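Local coordinates for protein poly(ADP-ribose) glycohydrolase (Thermomonospora curvata, PDB 3SIJ) that hydrolyses the ribose-ribose glycosidic bonds of poly(ADP-ribose), releasing ADP-ribose, through a catalytic domain related to the macrodomains, at residues L43-K48 with S144-Y149; D228-A233 with H267-R272. The protein carries 1 engineered substitution. One frame throughout, in Å; residues are numbered along the deposited sequence.

Contact 1: residues L43-K48 with S144-Y149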
ATOM      1  N   LEU A  43      -6.240  -1.161 -13.673  1.00 16.57           N
ATOM      2  CA  LEU A  43      -5.595   0.142 -13.677  1.00 19.99           C
ATOM      3  C   LEU A  43      -6.685   1.195 -13.742  1.00 20.69           C
ATOM      4  O   LEU A  43      -7.547   1.150 -14.622  1.00 21.20           O
ATOM      5  CB  LEU A  43      -4.667   0.267 -14.890  1.00 18.17           C
ATOM      6  CG  LEU A  43      -4.026   1.655 -15.094  1.00 22.70           C
ATOM      7  CD1 LEU A  43      -3.269   2.131 -13.859  1.00 19.48           C
ATOM      8  CD2 LEU A  43      -3.088   1.649 -16.318  1.00 24.91           C
ATOM      9  N   TYR A  44      -6.662   2.134 -12.801  1.00 18.84           N
ATOM     10  CA  TYR A  44      -7.583   3.267 -12.819  1.00 26.83           C
ATOM     11  C   TYR A  44      -6.850   4.531 -13.214  1.00 29.98           C
ATOM     12  O   TYR A  44      -5.868   4.912 -12.583  1.00 22.94           O
ATOM     13  CB  TYR A  44      -8.234   3.489 -11.448  1.00 20.64           C
ATOM     14  CG  TYR A  44      -9.304   2.482 -11.135  1.00 20.31           C
ATOM     15  CD1 TYR A  44     -10.578   2.605 -11.673  1.00 46.10           C
ATOM     16  CD2 TYR A  44      -9.041   1.399 -10.327  1.00 21.75           C
ATOM     17  CE1 TYR A  44     -11.560   1.672 -11.405  1.00 54.85           C
ATOM     18  CE2 TYR A  44     -10.019   0.459 -10.050  1.00 30.94           C
ATOM     19  CZ  TYR A  44     -11.271   0.597 -10.593  1.00 47.58           C
ATOM     20  OH  TYR A  44     -12.241  -0.337 -10.316  1.00 46.25           O
ATOM     21  N   ARG A  45      -7.350   5.187 -14.251  1.00 26.38           N
ATOM     22  CA  ARG A  45      -6.790   6.446 -14.697  1.00 22.66           C
ATOM     23  C   ARG A  45      -7.353   7.574 -13.838  1.00 22.84           C
ATOM     24  O   ARG A  45      -8.438   7.439 -13.289  1.00 19.31           O
ATOM     25  CB  ARG A  45      -7.136   6.685 -16.165  1.00 25.77           C
ATOM     26  CG  ARG A  45      -6.460   5.716 -17.117  1.00 30.30           C
ATOM     27  CD  ARG A  45      -6.713   6.113 -18.567  1.00 42.00           C
ATOM     28  NE  ARG A  45      -6.023   5.211 -19.491  1.00 59.51           N
ATOM     29  CZ  ARG A  45      -6.556   4.101 -19.991  1.00 63.76           C
ATOM     30  NH1 ARG A  45      -7.795   3.752 -19.668  1.00 66.60           N
ATOM     31  NH2 ARG A  45      -5.852   3.341 -20.819  1.00 63.72           N
ATOM     32  N   PRO A  46      -6.609   8.682 -13.716  1.00 28.76           N
ATOM     33  CA  PRO A  46      -7.022   9.790 -12.846  1.00 28.23           C
ATOM     34  C   PRO A  46      -8.475  10.194 -13.053  1.00 34.66           C
ATOM     35  O   PRO A  46      -9.204  10.365 -12.080  1.00 32.35           O
ATOM     36  CB  PRO A  46      -6.090  10.921 -13.269  1.00 28.46           C
ATOM     37  CG  PRO A  46      -4.839  10.210 -13.686  1.00 29.78           C
ATOM     38  CD  PRO A  46      -5.279   8.909 -14.305  1.00 25.90           C
ATOM     39  N   GLU A  47      -8.901  10.338 -14.306  1.00 36.26           N
ATOM     40  CA  GLU A  47     -10.253  10.822 -14.575  1.00 33.69           C
ATOM     41  C   GLU A  47     -11.329   9.789 -14.274  1.00 27.03           C
ATOM     42  O   GLU A  47     -12.468  10.148 -14.003  1.00 29.72           O
ATOM     43  CB  GLU A  47     -10.394  11.363 -16.006  1.00 39.84           C
ATOM     44  CG  GLU A  47     -10.532  10.289 -17.070  1.00 41.83           C
ATOM     45  CD  GLU A  47      -9.210   9.669 -17.432  1.00 39.92           C
ATOM     46  OE1 GLU A  47      -8.159  10.161 -16.954  1.00 39.34           O
ATOM     47  OE2 GLU A  47      -9.216   8.693 -18.212  1.00 51.70           O
ATOM     48  N   LYS A  48     -10.973   8.505 -14.311  1.00 29.11           N
ATOM     49  CA  LYS A  48     -11.882   7.453 -13.846  1.00 23.13           C
ATOM     50  C   LYS A  48     -12.110   7.527 -12.326  1.00 25.67           C
ATOM     51  O   LYS A  48     -13.220   7.342 -11.833  1.00 25.38           O
ATOM     52  CB  LYS A  48     -11.312   6.071 -14.194  1.00 31.58           C
ATOM     53  CG  LYS A  48     -12.239   4.910 -13.864  1.00 39.50           C
ATOM     54  CD  LYS A  48     -13.529   5.001 -14.668  1.00 62.27           C
ATOM     55  CE  LYS A  48     -14.397   3.756 -14.508  1.00 68.35           C
ATOM     56  NZ  LYS A  48     -15.683   3.894 -15.246  1.00 67.12           N
ATOM     57  N   SER A 144       1.220  10.986 -10.654  1.00 24.64           N
ATOM     58  CA  SER A 144      -0.158  11.130 -11.103  1.00 22.67           C
ATOM     59  C   SER A 144      -1.100  10.381 -10.187  1.00 21.28           C
ATOM     60  O   SER A 144      -0.663   9.615  -9.313  1.00 19.53           O
ATOM     61  CB  SER A 144      -0.320  10.558 -12.512  1.00 22.50           C
ATOM     62  OG  SER A 144      -0.274   9.132 -12.472  1.00 23.89           O
ATOM     63  N   ASP A 145      -2.393  10.567 -10.435  1.00 21.06           N
ATOM     64  CA  ASP A 145      -3.427   9.918  -9.647  1.00 24.00           C
ATOM     65  C   ASP A 145      -3.731   8.500 -10.142  1.00 25.05           C
ATOM     66  O   ASP A 145      -4.705   7.903  -9.686  1.00 24.24           O
ATOM     67  CB  ASP A 145      -4.726  10.735  -9.664  1.00 23.21           C
ATOM     68  CG  ASP A 145      -4.605  12.087  -8.945  1.00 30.32           C
ATOM     69  OD1 ASP A 145      -3.673  12.294  -8.140  1.00 26.60           O
ATOM     70  OD2 ASP A 145      -5.481  12.947  -9.187  1.00 24.15           O
ATOM     71  N   HIS A 146      -2.933   7.963 -11.075  1.00 21.64           N
ATOM     72  CA  HIS A 146      -3.154   6.584 -11.528  1.00 16.86           C
ATOM     73  C   HIS A 146      -3.122   5.655 -10.328  1.00 21.13           C
ATOM     74  O   HIS A 146      -2.314   5.831  -9.432  1.00 19.32           O
ATOM     75  CB  HIS A 146      -2.085   6.114 -12.528  1.00 17.39           C
ATOM     76  CG  HIS A 146      -2.234   6.693 -13.898  1.00 19.61           C
ATOM     77  ND1 HIS A 146      -2.911   6.049 -14.913  1.00 32.28           N
ATOM     78  CD2 HIS A 146      -1.786   7.857 -14.424  1.00 19.70           C
ATOM     79  CE1 HIS A 146      -2.873   6.792 -16.007  1.00 26.30           C
ATOM     80  NE2 HIS A 146      -2.200   7.897 -15.734  1.00 31.27           N
ATOM     81  N   LEU A 147      -3.980   4.647 -10.322  1.00 19.05           N
ATOM     82  CA  LEU A 147      -4.018   3.735  -9.194  1.00 17.25           C
ATOM     83  C   LEU A 147      -4.209   2.316  -9.715  1.00 14.65           C
ATOM     84  O   LEU A 147      -4.987   2.097 -10.654  1.00 19.78           O
ATOM     85  CB  LEU A 147      -5.170   4.145  -8.270  1.00 21.49           C
ATOM     86  CG  LEU A 147      -5.528   3.350  -7.024  1.00 30.68           C
ATOM     87  CD1 LEU A 147      -6.238   4.279  -6.044  1.00 26.97           C
ATOM     88  CD2 LEU A 147      -6.417   2.190  -7.396  1.00 26.04           C
ATOM     89  N   ILE A 148      -3.493   1.363  -9.122  1.00 16.53           N
ATOM     90  CA  ILE A 148      -3.699  -0.049  -9.449  1.00 13.76           C
ATOM     91  C   ILE A 148      -4.454  -0.712  -8.302  1.00 16.78           C
ATOM     92  O   ILE A 148      -4.054  -0.613  -7.142  1.00 15.26           O
ATOM     93  CB  ILE A 148      -2.357  -0.799  -9.671  1.00 13.48           C
ATOM     94  CG1 ILE A 148      -1.616  -0.181 -10.864  1.00 17.75           C
ATOM     95  CG2 ILE A 148      -2.584  -2.308  -9.911  1.00 15.92           C
ATOM     96  CD1 ILE A 148      -0.140  -0.612 -10.941  1.00 19.07           C
ATOM     97  N   TYR A 149      -5.549  -1.375  -8.641  1.00 14.66           N
ATOM     98  CA  TYR A 149      -6.347  -2.080  -7.657  1.00 13.38           C
ATOM     99  C   TYR A 149      -6.071  -3.567  -7.806  1.00 15.05           C
ATOM    100  O   TYR A 149      -6.279  -4.124  -8.894  1.00 17.95           O
ATOM    101  CB  TYR A 149      -7.830  -1.828  -7.876  1.00 17.62           C
ATOM    102  CG  TYR A 149      -8.670  -2.670  -6.938  1.00 18.76           C
ATOM    103  CD1 TYR A 149      -8.652  -2.430  -5.568  1.00 17.22           C
ATOM    104  CD2 TYR A 149      -9.455  -3.717  -7.420  1.00 16.15           C
ATOM    105  CE1 TYR A 149      -9.398  -3.206  -4.692  1.00 20.05           C
ATOM    106  CE2 TYR A 149     -10.211  -4.494  -6.559  1.00 23.12           C
ATOM    107  CZ  TYR A 149     -10.178  -4.229  -5.195  1.00 21.97           C
ATOM    108  OH  TYR A 149     -10.926  -4.996  -4.331  1.00 23.86           O
TER
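Leu147 O accepts the shortest polar bond of the contact, 2.7 Å from Tyr44 N, with the N-H aimed almost straight at the oxygen (172°). The return bond from Leu147 N to Tyr44 O, 3.0 Å and in the carbonyl plane, closes an antiparallel hydrogen-bonded pair. Tyr44 O also lies 3.4 Å from His146 CA, a CA-H...O contact, and beside this pair Leu43 faces Ile148 in a non-hydrogen-bonded one. With its CG anti to the backbone N (chi1 174°), Leu43 brings CD1 close to Leu147 O and to Ile148 CG1. On the sheet face of Tyr44 and Leu147, the tyrosine ring runs alongside the leucine, CD2 to CD2, and receives Tyr149 CB at its edge, 3.8 Å from CE2; its hydroxyl is hydrogen-bonded to His210.

Past the paired strands, Pro46 opens helix 46-54 directly after the N-cap residue Arg45. Its CD sits over one face of the His146 imidazole, 3.5 Å from the centroid and 7° off the normal, a CH-pi contact, while Arg45 CG lies alongside the imidazole. Replacing His146 with an alanine would probably leave Pro46 CD without its aromatic platform and open a gap beside Phe134 and Phe131 of helix 129-138. Pro46 CB rests on Asp145 CB, and the Asp145 carboxylate forms salt bridges with Arg199 and Lys202. Backbone bonds thus secure edge strand 42-44, whereas the start of the following helix meets 144-149 through apolar and CH-pi contact, with the charged group engaged by helix 189-209, whose Lys202 also bonds to Pro46 O.

Contact 2: residues D228-A233 with H267-R272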
ATOM      1  N   ASP A 228       6.205  15.169   4.361  1.00 28.72           N
ATOM      2  CA  ASP A 228       6.074  15.564   5.748  1.00 27.26           C
ATOM      3  C   ASP A 228       4.963  14.742   6.394  1.00 30.80           C
ATOM      4  O   ASP A 228       3.804  14.879   6.018  1.00 34.17           O
ATOM      5  CB  ASP A 228       5.769  17.069   5.803  1.00 37.14           C
ATOM      6  CG  ASP A 228       5.432  17.559   7.199  1.00 48.96           C
ATOM      7  OD1 ASP A 228       5.630  16.799   8.167  1.00 50.78           O
ATOM      8  OD2 ASP A 228       4.973  18.716   7.325  1.00 55.66           O
ATOM      9  N   PRO A 229       5.316  13.877   7.364  1.00 34.88           N
ATOM     10  CA  PRO A 229       4.357  12.980   8.022  1.00 36.53           C
ATOM     11  C   PRO A 229       3.163  13.746   8.573  1.00 35.24           C
ATOM     12  O   PRO A 229       2.033  13.249   8.540  1.00 31.90           O
ATOM     13  CB  PRO A 229       5.160  12.388   9.189  1.00 38.22           C
ATOM     14  CG  PRO A 229       6.577  12.546   8.811  1.00 34.05           C
ATOM     15  CD  PRO A 229       6.664  13.775   7.952  1.00 38.13           C
ATOM     16  N   ALA A 230       3.419  14.942   9.093  1.00 28.16           N
ATOM     17  CA  ALA A 230       2.350  15.763   9.637  1.00 26.70           C
ATOM     18  C   ALA A 230       1.380  16.173   8.538  1.00 31.53           C
ATOM     19  O   ALA A 230       0.169  16.173   8.748  1.00 31.81           O
ATOM     20  CB  ALA A 230       2.916  16.996  10.343  1.00 27.59           C
ATOM     21  N   GLN A 231       1.908  16.520   7.367  1.00 30.25           N
ATOM     22  CA  GLN A 231       1.054  16.930   6.264  1.00 30.26           C
ATOM     23  C   GLN A 231       0.246  15.741   5.733  1.00 26.90           C
ATOM     24  O   GLN A 231      -0.923  15.880   5.368  1.00 25.98           O
ATOM     25  CB  GLN A 231       1.871  17.554   5.140  1.00 27.08           C
ATOM     26  CG  GLN A 231       1.015  18.071   3.997  1.00 23.11           C
ATOM     27  CD  GLN A 231       1.824  18.777   2.933  1.00 28.45           C
ATOM     28  OE1 GLN A 231       2.867  18.289   2.500  1.00 31.27           O
ATOM     29  NE2 GLN A 231       1.340  19.929   2.497  1.00 25.86           N
ATOM     30  N   VAL A 232       0.878  14.575   5.688  1.00 20.48           N
ATOM     31  CA  VAL A 232       0.183  13.368   5.278  1.00 21.85           C
ATOM     32  C   VAL A 232      -0.916  13.005   6.275  1.00 22.74           C
ATOM     33  O   VAL A 232      -2.043  12.713   5.877  1.00 17.84           O
ATOM     34  CB  VAL A 232       1.148  12.192   5.075  1.00 25.48           C
ATOM     35  CG1 VAL A 232       0.385  10.966   4.587  1.00 24.16           C
ATOM     36  CG2 VAL A 232       2.235  12.572   4.079  1.00 25.69           C
ATOM     37  N   ALA A 233      -0.604  13.038   7.568  1.00 24.95           N
ATOM     38  CA  ALA A 233      -1.621  12.768   8.580  1.00 26.11           C
ATOM     39  C   ALA A 233      -2.802  13.731   8.430  1.00 23.44           C
ATOM     40  O   ALA A 233      -3.960  13.337   8.538  1.00 24.79           O
ATOM     41  CB  ALA A 233      -1.024  12.866   9.996  1.00 24.04           C
ATOM     42  N   HIS A 267       5.440   7.875  13.232  1.00 32.91           N
ATOM     43  CA  HIS A 267       4.387   7.398  14.116  1.00 31.32           C
ATOM     44  C   HIS A 267       3.857   8.539  14.977  1.00 36.59           C
ATOM     45  O   HIS A 267       2.645   8.741  15.091  1.00 33.22           O
ATOM     46  CB  HIS A 267       4.886   6.238  14.989  1.00 35.67           C
ATOM     47  CG  HIS A 267       3.905   5.811  16.037  1.00 39.19           C
ATOM     48  ND1 HIS A 267       3.877   6.365  17.299  1.00 38.81           N
ATOM     49  CD2 HIS A 267       2.908   4.896  16.002  1.00 40.45           C
ATOM     50  CE1 HIS A 267       2.905   5.806  17.999  1.00 46.06           C
ATOM     51  NE2 HIS A 267       2.300   4.912  17.235  1.00 43.55           N
ATOM     52  N   ALA A 268       4.780   9.291  15.568  1.00 41.81           N
ATOM     53  CA  ALA A 268       4.439  10.403  16.449  1.00 48.50           C
ATOM     54  C   ALA A 268       3.454  11.398  15.828  1.00 43.16           C
ATOM     55  O   ALA A 268       2.523  11.851  16.492  1.00 36.16           O
ATOM     56  CB  ALA A 268       5.709  11.121  16.897  1.00 55.53           C
ATOM     57  N   ALA A 269       3.652  11.730  14.555  1.00 37.20           N
ATOM     58  CA  ALA A 269       2.793  12.710  13.883  1.00 31.20           C
ATOM     59  C   ALA A 269       1.351  12.215  13.713  1.00 33.55           C
ATOM     60  O   ALA A 269       0.408  12.985  13.875  1.00 38.50           O
ATOM     61  CB  ALA A 269       3.394  13.124  12.540  1.00 35.96           C
ATOM     62  N   PHE A 270       1.185  10.928  13.408  1.00 29.90           N
ATOM     63  CA  PHE A 270      -0.142  10.328  13.304  1.00 32.12           C
ATOM     64  C   PHE A 270      -0.805  10.131  14.662  1.00 35.21           C
ATOM     65  O   PHE A 270      -1.999  10.395  14.823  1.00 34.72           O
ATOM     66  CB  PHE A 270      -0.076   8.999  12.552  1.00 27.38           C
ATOM     67  CG  PHE A 270       0.033   9.159  11.056  1.00 32.75           C
ATOM     68  CD1 PHE A 270      -1.090   9.040  10.248  1.00 24.88           C
ATOM     69  CD2 PHE A 270       1.252   9.436  10.463  1.00 29.39           C
ATOM     70  CE1 PHE A 270      -0.992   9.200   8.876  1.00 25.71           C
ATOM     71  CE2 PHE A 270       1.358   9.596   9.083  1.00 31.10           C
ATOM     72  CZ  PHE A 270       0.240   9.481   8.298  1.00 26.06           C
ATOM     73  N   ALA A 271      -0.033   9.666  15.640  1.00 41.45           N
ATOM     74  CA  ALA A 271      -0.555   9.503  16.995  1.00 37.29           C
ATOM     75  C   ALA A 271      -1.098  10.834  17.490  1.00 38.10           C
ATOM     76  O   ALA A 271      -2.203  10.906  18.020  1.00 42.44           O
ATOM     77  CB  ALA A 271       0.524   8.972  17.930  1.00 38.02           C
ATOM     78  N   ARG A 272      -0.315  11.890  17.292  1.00 43.96           N
ATOM     79  CA  ARG A 272      -0.728  13.243  17.636  1.00 46.46           C
ATOM     80  C   ARG A 272      -2.038  13.651  16.954  1.00 43.35           C
ATOM     81  O   ARG A 272      -2.958  14.133  17.608  1.00 46.43           O
ATOM     82  CB  ARG A 272       0.391  14.229  17.286  1.00 59.94           C
ATOM     83  CG  ARG A 272      -0.062  15.650  16.981  1.00 78.22           C
ATOM     84  CD  ARG A 272      -0.045  16.546  18.215  1.00 93.67           C
ATOM     85  NE  ARG A 272       0.138  17.952  17.854  1.00102.54           N
ATOM     86  CZ  ARG A 272      -0.014  18.973  18.694  1.00106.32           C
ATOM     87  NH1 ARG A 272      -0.365  18.754  19.954  1.00107.47           N
ATOM     88  NH2 ARG A 272       0.178  20.216  18.269  1.00105.29           N
TER
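Helices 229-233 and 267-272 run in broadly the same direction, their axes 8.5 Å apart at closest approach and crossing at -35°. Small residues permit this spacing: the CA atoms of Ala230 and Ala269 come within 5.2 Å of each other. The first turn of the former helix is capped by Asp228, whose OD1 takes the N-H of Ala230 from above the carboxylate plane.

Ala269 points its methyl at this first turn, where CB meets Pro229 CB at 3.9 Å and lies equally near Ala230 N. One turn further on, Ala233 CB stands over the centre of the Phe270 ring, 3.8 Å from the centroid and 8° off its normal, in a CH-pi contact. Phe270 CG lies anti to its own carbonyl carbon (chi1 -78°), which swings the ring across to the other helix and brings CE1 to 3.6 Å from Ala233 CA. Val232 CG1 approaches the edge of the same ring, 4.0 Å from CZ. The interface is therefore apolar, an alanine methyl against a proline ring at one end and an aromatic face under an alanine at the other.

Inward, Phe270 meets the Phe255 ring of strand 252-256 and touches Val69 of strand 66-70, so that helix 265-273 packs against the border of the mixed sheet. Helix 229-240 is joined in turn to helix 189-209 through Gln231, which touches Ile192 and Leu196.

How the contacts relate
The two contacts follow one another along the chain, contact 1 closing before contact 2 opens, and their centres lie 25 Å apart, with about 13 Å between nearest atoms. Both are tied to one mixed seven-stranded sheet, contact 1 within it at one border and contact 2 in the helices packed near the other. Contact 1 attaches the outermost strand 42-44 to strand 147-157, whereas contact 2 pairs two helices close to strands 252-256 and 66-70, the latter the other outermost strand. Helix 189-209 is a neighbour of both, through Asp145 and Leu147 in one and Gln231 in the other. Together they join surrounding helices to both borders of the sheet, an arrangement consistent with the macrodomain-like architecture of this glycohydrolase.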